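Local coordinates for periplasmic binding protein/LacI transcriptional regulator (Clostridium phytofermentans, PDB 3BRS) that probably binds a sugar in the cleft between two alpha/beta lobes and delivers it to a membrane transporter, as periplasmic binding proteins of this family do, at residues 113-118 and 148-153; 120-124 and 220-224; 136-140 and 198-202; 239-245 and 273-279. One frame throughout, in Å; residues are numbered along the deposited sequence.

Interaction 1: 113-118 and 148-153; sequences NIQAGI and DREEGL
Gly117 and Gly152 face each other where the helices of 113-118 and 148-153 cross, their CA atoms 4.1 Å apart. The short helical axes approach to 6.3 Å at a crossing angle of -44°, a separation that two glycines permit because a CB on either one would run into the opposite backbone. The backbones therefore touch directly, through a set of CA-H...O contacts: Gly117 CA lies 3.5 Å from Arg149 O, Gly152 CA 3.4 Å from Ile114 O, and Leu153 CA meets Gly117 O in the same fashion. In the two-lobed periplasmic binding protein fold these helices, 113-127 and 144-157, lie side by side within one lobe, packed against its mixed sheet. Polar contacts gather at the Asn113 end. Arg149, its chain extended from CG to NE (chi2 -179°), grips Asn113 OD1 side-on with two nitrogens, NE at 2.8 Å and NH2 at 3.0 Å; the oxygen lies in the guanidinium plane, whereas both donors reach it from one face of the amide. NH1 of the same arginine bonds to Leu197 O. Two waters bridge the helices further: Asp148 OD2, salt-bridged to Lys144, accepts from both, and they in turn accept from Asn113 N and Asn113 ND2. Carbon contacts flank this: Asn113 CB and Ile114 CG1 pack on Asp148 CB at 3.5 and 3.7 Å, Ile118 CG1 lies over Gly152, and Ile114 CD1 comes near the Glu151 carboxylate.

Interaction 2: 120-124 and 220-224; sequences IGAVT and LVCID
Ile120 drives its CD1 methyl against Val221 CB at 3.5 Å, closer than carbons usually pack, and this is the tight centre of the contact between 120-124 and 220-224. The two side chains overlap while pointing opposite ways, and Ile120 CG1 rests on Cys222 O at 3.6 Å. With chi1 at -109°, away from the usual staggered positions, the isoleucine appears somewhat strained. The helix and the strand run almost exactly antiparallel, 175° between their short axes, which are 9.1 Å apart. This is the layered packing of a Rossmann-like alpha/beta lobe, in which helix 113-127 packs on the face of the sheet, running along strand 219-224, and also reaches Val242 and Ala240 of the adjoining strand. Away from that centre the fit relaxes. Ile120 CG2 meets Ile223 CG1 at 4.1 Å, and Val123 CG1 is equally far from Val221 CG1; Val123 is partly exposed, on the side where the helix turns toward solvent at Ala122. Thr124 is buried instead, with OG1 3.6 Å from Val221 CG2. Its hydroxyl is turned back along its own helix to donate to Ile120 O at 2.9 Å, while Thr124 N reaches that carbonyl from the opposite face.

Interaction 3: 136-140 and 198-202; sequences VISFV and NQYSA
Phe139 and Asn198 stack where strand 133-138 runs out and helix 199-211 begins, at the C-terminal ends of the parallel strands in an alpha/beta lobe of the periplasmic binding protein fold. The ring and amide planes are only 10° apart, and Asn198 CG lies 3.6 Å from Phe139 CG. Asn198 CB sits over the same face, 3.9 Å from the ring centroid, in a CH-pi contact offset toward the rim. Both side chains adopt the uncommon first torsion that places CG between backbone N and carbonyl carbon (chi1 50° for Phe139 and 83° for Asn198), which brings the two flat groups face to face. The asparagine is also the N-cap of its helix: OD1 accepts from Ser201 N at 3.2 Å, with the donor above the amide plane, and this bond limits rotation of the amide under the ring. Arg149 packs against both residues, tying the stack to helix 144-157. Farther along, Ser201 leans on strand residue Ile137, whose CG2 comes within 3.7 Å of Ser201 CB. The serine's first torsion sets OG beside its own backbone N and directs it at the strand end, with Ile137 O 3.0 Å from Ser201 OG and Ser138 O 3.1 Å from that same oxygen.

Interaction 4: 239-245 and 273-279; sequences EAMVVQK and GCALITK
Strands 240-243 and 275-278 pair antiparallel, their short axes 4.7 Å apart and 159° from each other, with Met241-Ile277 and Val243-Ala275 as hydrogen-bonded pairs and Ala240-Thr278 and Val242-Leu276 as non-hydrogen-bonded pairs. Met241 and Ile277 exchange two bonds, Met241 N to Ile277 O at 2.8 Å and Ile277 N to Met241 O at 2.9 Å; Val243 and Ala275 do likewise, and Lys279 N adds a nearly straight bond to Glu239 O, 171° at the hydrogen. On the face of Val242 and Leu276, Val242 spreads its two methyls along the partner strand. CG1, anti to the backbone N (chi1 -176°), touches Cys274 SG at 3.7 Å, and CG2 crosses Leu276 CD1 at 3.8 Å. Ala240 CB lies near Thr278 OG1 on this face, where Val123 of helix 113-127 also packs on Leu276. On the other face Val243 CG2 meets Ile277 CD1 diagonally at 4.0 Å, with Met227 packing beside both, whereas the end of Met241 turns away toward Cys222 and Asp224. At one end Lys245 CB and CG lie alongside Gly273 O; at the other, Glu239 CB meets Lys279 CB at 3.9 Å. In the lobe's sheet strand 275-278 is the outermost, joined to the otherwise parallel core by this one antiparallel pairing. Cohesion between the strands thus rests chiefly on main-chain bonds, supplemented by van der Waals contacts of mostly apolar side chains, with no hydrogen bond between side chains of the two segments.

From the N terminus, helix 113-127 opens interaction 1 and then interaction 2. Strand 133-138 follows and opens interaction 3, before helix 144-157 closes interaction 1 across 30 residues; interaction 1 thus crosses both 2 and 3. Interaction 3 closes at the start of helix 199-211 and lies within the 96-residue span of interaction 2, which ends on strand 219-224. Interaction 4 comes last, in series: it closes a 28-residue span containing helix 246-262 and completes the same sheet at its edge. Ile223 CD1 touches Arg149 CG at 3.4 Å, joining interactions 1 and 2; Leu153 CD2 on Val136 CG2 joins 1 and 3. Backbone bonds between strands 219-224 and 240-243 join interactions 2 and 4.

Interaction 1: 113-118 and 148-153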
loop_
_atom_site.group_PDB
_atom_site.type_symbol
_atom_site.label_atom_id
_atom_site.label_comp_id
_atom_site.label_asym_id
_atom_site.label_seq_id
_atom_site.Cartn_x
_atom_site.Cartn_y
_atom_site.Cartn_z
ATOM N N ASN A 113 4.224 -7.040 3.545
ATOM C CA ASN A 113 4.873 -5.688 3.345
ATOM C C ASN A 113 6.245 -5.623 3.959
ATOM O O ASN A 113 7.211 -4.986 3.427
ATOM C CB ASN A 113 3.926 -4.518 3.678
ATOM C CG ASN A 113 2.770 -4.429 2.658
ATOM O OD1 ASN A 113 3.003 -4.020 1.529
ATOM N ND2 ASN A 113 1.606 -4.948 2.990
ATOM N N ILE A 114 6.391 -6.429 5.003
ATOM C CA ILE A 114 7.673 -6.540 5.669
ATOM C C ILE A 114 8.607 -7.182 4.685
ATOM O O ILE A 114 9.673 -6.652 4.385
ATOM C CB ILE A 114 7.627 -7.231 7.025
ATOM C CG1 ILE A 114 6.816 -6.383 8.009
ATOM C CG2 ILE A 114 9.066 -7.218 7.658
ATOM C CD1 ILE A 114 6.314 -7.116 9.273
ATOM N N GLN A 115 8.253 -8.313 4.153
ATOM C CA GLN A 115 9.166 -8.921 3.165
ATOM C C GLN A 115 9.378 -8.102 1.933
ATOM O O GLN A 115 10.474 -8.070 1.411
ATOM C CB GLN A 115 8.751 -10.338 2.800
ATOM C CG GLN A 115 9.114 -11.405 3.873
ATOM C CD GLN A 115 10.599 -11.723 4.009
ATOM O OE1 GLN A 115 11.392 -11.634 3.052
ATOM N NE2 GLN A 115 10.991 -12.124 5.230
ATOM N N ALA A 116 8.334 -7.423 1.422
ATOM C CA ALA A 116 8.603 -6.407 0.378
ATOM C C ALA A 116 9.715 -5.352 0.725
ATOM O O ALA A 116 10.620 -5.179 -0.096
ATOM C CB ALA A 116 7.339 -5.747 -0.089
ATOM N N GLY A 117 9.656 -4.653 1.889
ATOM C CA GLY A 117 10.669 -3.704 2.171
ATOM C C GLY A 117 12.007 -4.394 2.410
ATOM O O GLY A 117 13.032 -3.841 2.116
ATOM N N ILE A 118 12.001 -5.553 3.081
ATOM C CA ILE A 118 13.216 -6.368 3.174
ATOM C C ILE A 118 13.843 -6.660 1.817
ATOM O O ILE A 118 15.112 -6.630 1.705
ATOM C CB ILE A 118 12.946 -7.772 3.912
ATOM C CG1 ILE A 118 12.505 -7.546 5.368
ATOM C CG2 ILE A 118 14.199 -8.652 3.880
ATOM C CD1 ILE A 118 12.361 -8.824 6.179
ATOM N N ASP A 148 5.060 -1.277 7.707
ATOM C CA ASP A 148 5.654 -2.604 7.457
ATOM C C ASP A 148 6.792 -2.491 6.414
ATOM O O ASP A 148 7.821 -3.072 6.543
ATOM C CB ASP A 148 4.604 -3.664 6.982
ATOM C CG ASP A 148 3.671 -4.177 8.112
ATOM O OD1 ASP A 148 3.820 -3.777 9.276
ATOM O OD2 ASP A 148 2.743 -4.964 7.824
ATOM N N ARG A 149 6.581 -1.683 5.399
ATOM C CA ARG A 149 7.564 -1.360 4.355
ATOM C C ARG A 149 8.855 -0.715 4.839
ATOM O O ARG A 149 9.966 -1.138 4.413
ATOM C CB ARG A 149 6.896 -0.524 3.275
ATOM C CG ARG A 149 5.971 -1.445 2.407
ATOM C CD ARG A 149 5.280 -0.721 1.313
ATOM N NE ARG A 149 4.085 -1.464 0.941
ATOM C CZ ARG A 149 3.136 -0.955 0.147
ATOM N NH1 ARG A 149 3.265 0.298 -0.412
ATOM N NH2 ARG A 149 2.051 -1.684 -0.070
ATOM N N GLU A 150 8.722 0.259 5.763
ATOM C CA GLU A 150 9.864 0.976 6.286
ATOM C C GLU A 150 10.649 0.053 7.273
ATOM O O GLU A 150 11.854 0.068 7.293
ATOM C CB GLU A 150 9.392 2.266 6.991
ATOM C CG GLU A 150 10.504 2.980 7.764
ATOM C CD GLU A 150 9.926 4.180 8.437
ATOM O OE1 GLU A 150 8.982 4.756 7.835
ATOM O OE2 GLU A 150 10.339 4.545 9.541
ATOM N N GLU A 151 9.930 -0.721 8.069
ATOM C CA GLU A 151 10.516 -1.778 8.947
ATOM C C GLU A 151 11.239 -2.828 8.197
ATOM O O GLU A 151 12.451 -3.117 8.465
ATOM C CB GLU A 151 9.383 -2.437 9.750
ATOM C CG GLU A 151 9.830 -3.526 10.749
ATOM C CD GLU A 151 8.629 -4.361 11.286
ATOM O OE1 GLU A 151 7.476 -3.790 11.376
ATOM O OE2 GLU A 151 8.836 -5.567 11.639
ATOM N N GLY A 152 10.554 -3.382 7.193
ATOM C CA GLY A 152 11.216 -4.251 6.180
ATOM C C GLY A 152 12.447 -3.674 5.623
ATOM O O GLY A 152 13.486 -4.299 5.660
ATOM N N LEU A 153 12.345 -2.473 5.038
ATOM C CA LEU A 153 13.491 -1.780 4.497
ATOM C C LEU A 153 14.773 -1.794 5.363
ATOM O O LEU A 153 15.822 -2.098 4.862
ATOM C CB LEU A 153 13.118 -0.328 4.189
ATOM C CG LEU A 153 14.188 0.595 3.502
ATOM C CD1 LEU A 153 14.574 0.099 2.106
ATOM C CD2 LEU A 153 13.656 2.026 3.413
HETATM O O HOH W 1 3.272 -6.767 6.013
HETATM O O HOH W 2 0.902 -4.541 5.966
#

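Interaction 2: 120-124 and 220-224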
loop_
_atom_site.group_PDB
_atom_site.type_symbol
_atom_site.label_atom_id
_atom_site.label_comp_id
_atom_site.label_asym_id
_atom_site.label_seq_id
_atom_site.Cartn_x
_atom_site.Cartn_y
_atom_site.Cartn_z
ATOM N N ILE A 120 13.567 -5.040 -1.058
ATOM C CA ILE A 120 14.089 -3.758 -1.589
ATOM C C ILE A 120 15.278 -3.231 -0.664
ATOM O O ILE A 120 16.266 -2.651 -1.182
ATOM C CB ILE A 120 12.824 -2.843 -1.964
ATOM C CG1 ILE A 120 12.586 -2.650 -3.474
ATOM C CG2 ILE A 120 12.439 -1.789 -0.919
ATOM C CD1 ILE A 120 13.708 -2.137 -4.305
ATOM N N GLY A 121 15.231 -3.502 0.669
ATOM C CA GLY A 121 16.371 -3.154 1.537
ATOM C C GLY A 121 17.636 -3.828 1.070
ATOM O O GLY A 121 18.726 -3.238 1.065
ATOM N N ALA A 122 17.504 -5.097 0.687
ATOM C CA ALA A 122 18.683 -5.899 0.298
ATOM C C ALA A 122 19.232 -5.449 -1.019
ATOM O O ALA A 122 20.441 -5.423 -1.193
ATOM C CB ALA A 122 18.435 -7.392 0.310
ATOM N N VAL A 123 18.384 -5.070 -1.963
ATOM C CA VAL A 123 18.892 -4.448 -3.211
ATOM C C VAL A 123 19.702 -3.155 -2.872
ATOM O O VAL A 123 20.781 -2.941 -3.402
ATOM C CB VAL A 123 17.683 -4.120 -4.185
ATOM C CG1 VAL A 123 18.123 -3.177 -5.324
ATOM C CG2 VAL A 123 17.049 -5.415 -4.753
ATOM N N THR A 124 19.141 -2.319 -1.978
ATOM C CA THR A 124 19.702 -1.027 -1.617
ATOM C C THR A 124 21.035 -1.214 -0.909
ATOM O O THR A 124 21.982 -0.467 -1.173
ATOM C CB THR A 124 18.747 -0.152 -0.762
ATOM O OG1 THR A 124 17.450 -0.031 -1.388
ATOM C CG2 THR A 124 19.307 1.246 -0.665
ATOM N N LEU A 220 17.134 4.985 -8.030
ATOM C CA LEU A 220 15.832 4.920 -7.467
ATOM C C LEU A 220 15.370 3.479 -7.503
ATOM O O LEU A 220 15.503 2.726 -8.499
ATOM C CB LEU A 220 14.881 5.856 -8.225
ATOM C CG LEU A 220 13.373 5.882 -7.908
ATOM C CD1 LEU A 220 13.045 6.299 -6.435
ATOM C CD2 LEU A 220 12.634 6.802 -8.858
ATOM N N VAL A 221 14.885 3.062 -6.351
ATOM C CA VAL A 221 14.277 1.756 -6.185
ATOM C C VAL A 221 12.956 2.021 -5.464
ATOM O O VAL A 221 12.799 3.065 -4.774
ATOM C CB VAL A 221 15.189 0.818 -5.302
ATOM C CG1 VAL A 221 16.496 0.516 -6.020
ATOM C CG2 VAL A 221 15.516 1.443 -3.998
ATOM N N CYS A 222 11.989 1.117 -5.642
ATOM C CA CYS A 222 10.651 1.331 -5.013
ATOM C C CYS A 222 9.890 0.044 -4.872
ATOM O O CYS A 222 10.148 -0.958 -5.575
ATOM C CB CYS A 222 9.766 2.304 -5.836
ATOM S SG CYS A 222 9.605 1.682 -7.594
ATOM N N ILE A 223 8.913 0.119 -3.994
ATOM C CA ILE A 223 7.743 -0.758 -3.963
ATOM C C ILE A 223 6.617 -0.060 -4.766
ATOM O O ILE A 223 6.290 1.111 -4.519
ATOM C CB ILE A 223 7.266 -1.063 -2.538
ATOM C CG1 ILE A 223 8.416 -1.703 -1.731
ATOM C CG2 ILE A 223 6.030 -1.961 -2.576
ATOM C CD1 ILE A 223 8.199 -1.680 -0.153
ATOM N N ASP A 224 6.051 -0.799 -5.741
ATOM C CA ASP A 224 5.181 -0.210 -6.729
ATOM C C ASP A 224 3.892 -0.970 -6.927
ATOM O O ASP A 224 3.753 -2.171 -6.579
ATOM C CB ASP A 224 5.960 -0.052 -8.043
ATOM C CG ASP A 224 5.162 0.648 -9.135
ATOM O OD1 ASP A 224 4.529 1.703 -8.829
ATOM O OD2 ASP A 224 5.192 0.145 -10.302
#

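Interaction 3: 136-140 and 198-202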
loop_
_atom_site.group_PDB
_atom_site.type_symbol
_atom_site.label_atom_id
_atom_site.label_comp_id
_atom_site.label_asym_id
_atom_site.label_seq_id
_atom_site.Cartn_x
_atom_site.Cartn_y
_atom_site.Cartn_z
ATOM N N VAL A 136 14.746 8.273 1.834
ATOM C CA VAL A 136 13.450 7.601 1.674
ATOM C C VAL A 136 12.237 8.524 1.568
ATOM O O VAL A 136 12.016 9.442 2.389
ATOM C CB VAL A 136 13.161 6.669 2.847
ATOM C CG1 VAL A 136 11.941 5.766 2.649
ATOM C CG2 VAL A 136 14.386 5.827 3.173
ATOM N N ILE A 137 11.426 8.256 0.565
ATOM C CA ILE A 137 10.100 8.872 0.472
ATOM C C ILE A 137 9.057 7.787 0.789
ATOM O O ILE A 137 8.821 6.761 -0.011
ATOM C CB ILE A 137 9.772 9.494 -0.903
ATOM C CG1 ILE A 137 10.825 10.488 -1.381
ATOM C CG2 ILE A 137 8.353 10.229 -0.803
ATOM C CD1 ILE A 137 11.195 11.601 -0.263
ATOM N N SER A 138 8.437 8.016 1.946
ATOM C CA SER A 138 7.282 7.253 2.387
ATOM C C SER A 138 5.998 8.000 2.070
ATOM O O SER A 138 5.997 9.114 1.501
ATOM C CB SER A 138 7.364 6.882 3.848
ATOM O OG SER A 138 6.459 5.806 4.075
ATOM N N PHE A 139 4.900 7.343 2.396
ATOM C CA PHE A 139 3.592 7.825 2.123
ATOM C C PHE A 139 2.859 8.190 3.454
ATOM O O PHE A 139 3.134 9.257 4.059
ATOM C CB PHE A 139 2.812 6.872 1.205
ATOM C CG PHE A 139 2.776 5.390 1.598
ATOM C CD1 PHE A 139 3.930 4.579 1.470
ATOM C CD2 PHE A 139 1.568 4.765 1.867
ATOM C CE1 PHE A 139 3.925 3.160 1.766
ATOM C CE2 PHE A 139 1.494 3.359 2.137
ATOM C CZ PHE A 139 2.696 2.516 2.059
ATOM N N VAL A 140 2.009 7.299 3.985
ATOM C CA VAL A 140 1.125 7.742 5.129
ATOM C C VAL A 140 1.655 7.040 6.296
ATOM O O VAL A 140 1.481 5.854 6.392
ATOM C CB VAL A 140 -0.417 7.430 4.987
ATOM C CG1 VAL A 140 -1.217 7.903 6.323
ATOM C CG2 VAL A 140 -0.949 8.201 3.858
ATOM N N ASN A 198 5.789 3.573 -2.094
ATOM C CA ASN A 198 4.589 3.269 -2.867
ATOM C C ASN A 198 4.592 3.987 -4.209
ATOM O O ASN A 198 5.507 4.718 -4.482
ATOM C CB ASN A 198 3.323 3.524 -2.032
ATOM C CG ASN A 198 2.895 4.975 -2.025
ATOM O OD1 ASN A 198 3.718 5.911 -2.095
ATOM N ND2 ASN A 198 1.594 5.172 -1.926
ATOM N N GLN A 199 3.571 3.872 -5.031
ATOM C CA GLN A 199 3.686 4.507 -6.354
ATOM C C GLN A 199 3.784 6.043 -6.343
ATOM O O GLN A 199 4.648 6.610 -7.013
ATOM C CB GLN A 199 2.551 4.034 -7.229
ATOM C CG GLN A 199 2.533 4.500 -8.640
ATOM C CD GLN A 199 1.134 4.328 -9.227
ATOM O OE1 GLN A 199 0.329 3.507 -8.739
ATOM N NE2 GLN A 199 0.827 5.097 -10.258
ATOM N N TYR A 200 2.903 6.724 -5.572
ATOM C CA TYR A 200 2.977 8.176 -5.357
ATOM C C TYR A 200 4.334 8.672 -5.039
ATOM O O TYR A 200 4.763 9.705 -5.567
ATOM C CB TYR A 200 2.002 8.627 -4.224
ATOM C CG TYR A 200 0.548 8.319 -4.531
ATOM C CD1 TYR A 200 -0.041 7.139 -4.086
ATOM C CD2 TYR A 200 -0.211 9.199 -5.265
ATOM C CE1 TYR A 200 -1.428 6.832 -4.308
ATOM C CE2 TYR A 200 -1.577 8.935 -5.537
ATOM C CZ TYR A 200 -2.205 7.768 -5.020
ATOM O OH TYR A 200 -3.547 7.517 -5.292
ATOM N N SER A 201 4.973 8.004 -4.094
ATOM C CA SER A 201 6.281 8.340 -3.554
ATOM C C SER A 201 7.274 8.162 -4.618
ATOM O O SER A 201 8.100 9.020 -4.817
ATOM C CB SER A 201 6.679 7.314 -2.456
ATOM O OG SER A 201 6.119 7.539 -1.164
ATOM N N ALA A 202 7.281 6.989 -5.271
ATOM C CA ALA A 202 8.277 6.718 -6.344
ATOM C C ALA A 202 8.148 7.595 -7.492
ATOM O O ALA A 202 9.129 8.099 -7.941
ATOM C CB ALA A 202 8.221 5.267 -6.827
#

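Interaction 4: 239-245 and 273-279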
loop_
_atom_site.group_PDB
_atom_site.type_symbol
_atom_site.label_atom_id
_atom_site.label_comp_id
_atom_site.label_asym_id
_atom_site.label_seq_id
_atom_site.Cartn_x
_atom_site.Cartn_y
_atom_site.Cartn_z
ATOM N N GLU A 239 15.921 1.406 -10.784
ATOM C CA GLU A 239 16.620 0.175 -11.056
ATOM C C GLU A 239 16.280 -1.168 -10.308
ATOM O O GLU A 239 16.785 -2.237 -10.641
ATOM C CB GLU A 239 18.036 0.392 -11.519
ATOM C CG GLU A 239 18.850 1.173 -10.607
ATOM C CD GLU A 239 19.071 0.379 -9.387
ATOM O OE1 GLU A 239 18.543 0.789 -8.330
ATOM O OE2 GLU A 239 19.775 -0.660 -9.482
ATOM N N ALA A 240 15.363 -1.106 -9.375
ATOM C CA ALA A 240 14.654 -2.296 -8.994
ATOM C C ALA A 240 13.285 -1.898 -8.562
ATOM O O ALA A 240 13.086 -0.787 -8.047
ATOM C CB ALA A 240 15.377 -3.029 -7.891
ATOM N N MET A 241 12.309 -2.786 -8.740
ATOM C CA MET A 241 10.997 -2.523 -8.131
ATOM C C MET A 241 10.341 -3.820 -7.658
ATOM O O MET A 241 10.457 -4.910 -8.368
ATOM C CB MET A 241 10.054 -1.777 -9.076
ATOM C CG MET A 241 9.644 -2.428 -10.413
ATOM S SD MET A 241 8.402 -1.467 -11.430
ATOM C CE MET A 241 9.222 0.124 -11.487
ATOM N N VAL A 242 9.704 -3.727 -6.457
ATOM C CA VAL A 242 8.840 -4.762 -5.927
ATOM C C VAL A 242 7.399 -4.412 -6.443
ATOM O O VAL A 242 6.915 -3.291 -6.335
ATOM C CB VAL A 242 8.898 -4.925 -4.392
ATOM C CG1 VAL A 242 8.018 -6.110 -3.987
ATOM C CG2 VAL A 242 10.350 -5.211 -3.890
ATOM N N VAL A 243 6.751 -5.386 -7.041
ATOM C CA VAL A 243 5.468 -5.194 -7.718
ATOM C C VAL A 243 4.487 -6.038 -6.934
ATOM O O VAL A 243 4.842 -7.176 -6.563
ATOM C CB VAL A 243 5.666 -5.810 -9.145
ATOM C CG1 VAL A 243 4.365 -6.144 -9.759
ATOM C CG2 VAL A 243 6.467 -4.884 -9.964
ATOM N N GLN A 244 3.288 -5.529 -6.637
ATOM C CA GLN A 244 2.330 -6.327 -5.884
ATOM C C GLN A 244 1.335 -6.966 -6.846
ATOM O O GLN A 244 1.536 -6.895 -8.062
ATOM C CB GLN A 244 1.558 -5.448 -4.868
ATOM C CG GLN A 244 2.502 -4.685 -3.962
ATOM C CD GLN A 244 1.764 -3.744 -3.109
ATOM O OE1 GLN A 244 1.107 -4.158 -2.170
ATOM N NE2 GLN A 244 1.808 -2.462 -3.452
ATOM N N LYS A 245 0.272 -7.567 -6.290
ATOM C CA LYS A 245 -0.802 -8.180 -7.069
ATOM C C LYS A 245 -2.215 -7.634 -6.726
ATOM O O LYS A 245 -3.095 -8.359 -6.234
ATOM C CB LYS A 245 -0.701 -9.732 -7.048
ATOM C CG LYS A 245 0.488 -10.223 -7.862
ATOM C CD LYS A 245 0.650 -11.735 -7.874
ATOM C CE LYS A 245 2.183 -12.110 -7.808
ATOM N NZ LYS A 245 2.598 -13.540 -7.439
ATOM N N GLY A 273 1.151 -11.998 -2.317
ATOM C CA GLY A 273 2.334 -12.250 -3.155
ATOM C C GLY A 273 2.820 -10.999 -3.893
ATOM O O GLY A 273 2.026 -10.117 -4.223
ATOM N N CYS A 274 4.133 -10.910 -4.125
ATOM C CA CYS A 274 4.782 -9.763 -4.850
ATOM C C CYS A 274 6.058 -10.279 -5.539
ATOM O O CYS A 274 6.443 -11.396 -5.268
ATOM C CB CYS A 274 5.089 -8.614 -3.875
ATOM S SG CYS A 274 6.333 -9.138 -2.743
ATOM N N ALA A 275 6.636 -9.538 -6.487
ATOM C CA ALA A 275 7.891 -9.929 -7.141
ATOM C C ALA A 275 8.894 -8.777 -7.214
ATOM O O ALA A 275 8.513 -7.635 -7.319
ATOM C CB ALA A 275 7.644 -10.504 -8.548
ATOM N N LEU A 276 10.170 -9.105 -7.167
ATOM C CA LEU A 276 11.245 -8.132 -7.338
ATOM C C LEU A 276 11.835 -8.272 -8.767
ATOM O O LEU A 276 12.363 -9.344 -9.111
ATOM C CB LEU A 276 12.372 -8.389 -6.345
ATOM C CG LEU A 276 13.647 -7.528 -6.445
ATOM C CD1 LEU A 276 13.393 -6.117 -5.975
ATOM C CD2 LEU A 276 14.748 -8.066 -5.585
ATOM N N ILE A 277 11.792 -7.153 -9.517
ATOM C CA ILE A 277 12.385 -7.020 -10.803
ATOM C C ILE A 277 13.499 -5.985 -10.775
ATOM O O ILE A 277 13.401 -4.974 -10.137
ATOM C CB ILE A 277 11.360 -6.553 -11.857
ATOM C CG1 ILE A 277 9.933 -6.765 -11.392
ATOM C CG2 ILE A 277 11.585 -7.374 -13.152
ATOM C CD1 ILE A 277 8.943 -6.648 -12.525
ATOM N N THR A 278 14.511 -6.172 -11.596
ATOM C CA THR A 278 15.774 -5.540 -11.341
ATOM C C THR A 278 16.340 -5.253 -12.722
ATOM O O THR A 278 16.163 -6.075 -13.631
ATOM C CB THR A 278 16.645 -6.624 -10.541
ATOM O OG1 THR A 278 16.754 -6.229 -9.159
ATOM C CG2 THR A 278 17.944 -6.852 -11.115
ATOM N N LYS A 279 16.945 -4.073 -12.873
ATOM C CA LYS A 279 17.536 -3.651 -14.102
ATOM C C LYS A 279 19.024 -3.908 -14.012
ATOM O O LYS A 279 19.686 -3.440 -13.089
ATOM C CB LYS A 279 17.270 -2.184 -14.330
ATOM C CG LYS A 279 18.107 -1.559 -15.387
ATOM C CD LYS A 279 17.317 -0.536 -16.165
ATOM C CE LYS A 279 18.168 -0.001 -17.303
ATOM N NZ LYS A 279 17.317 0.402 -18.450
#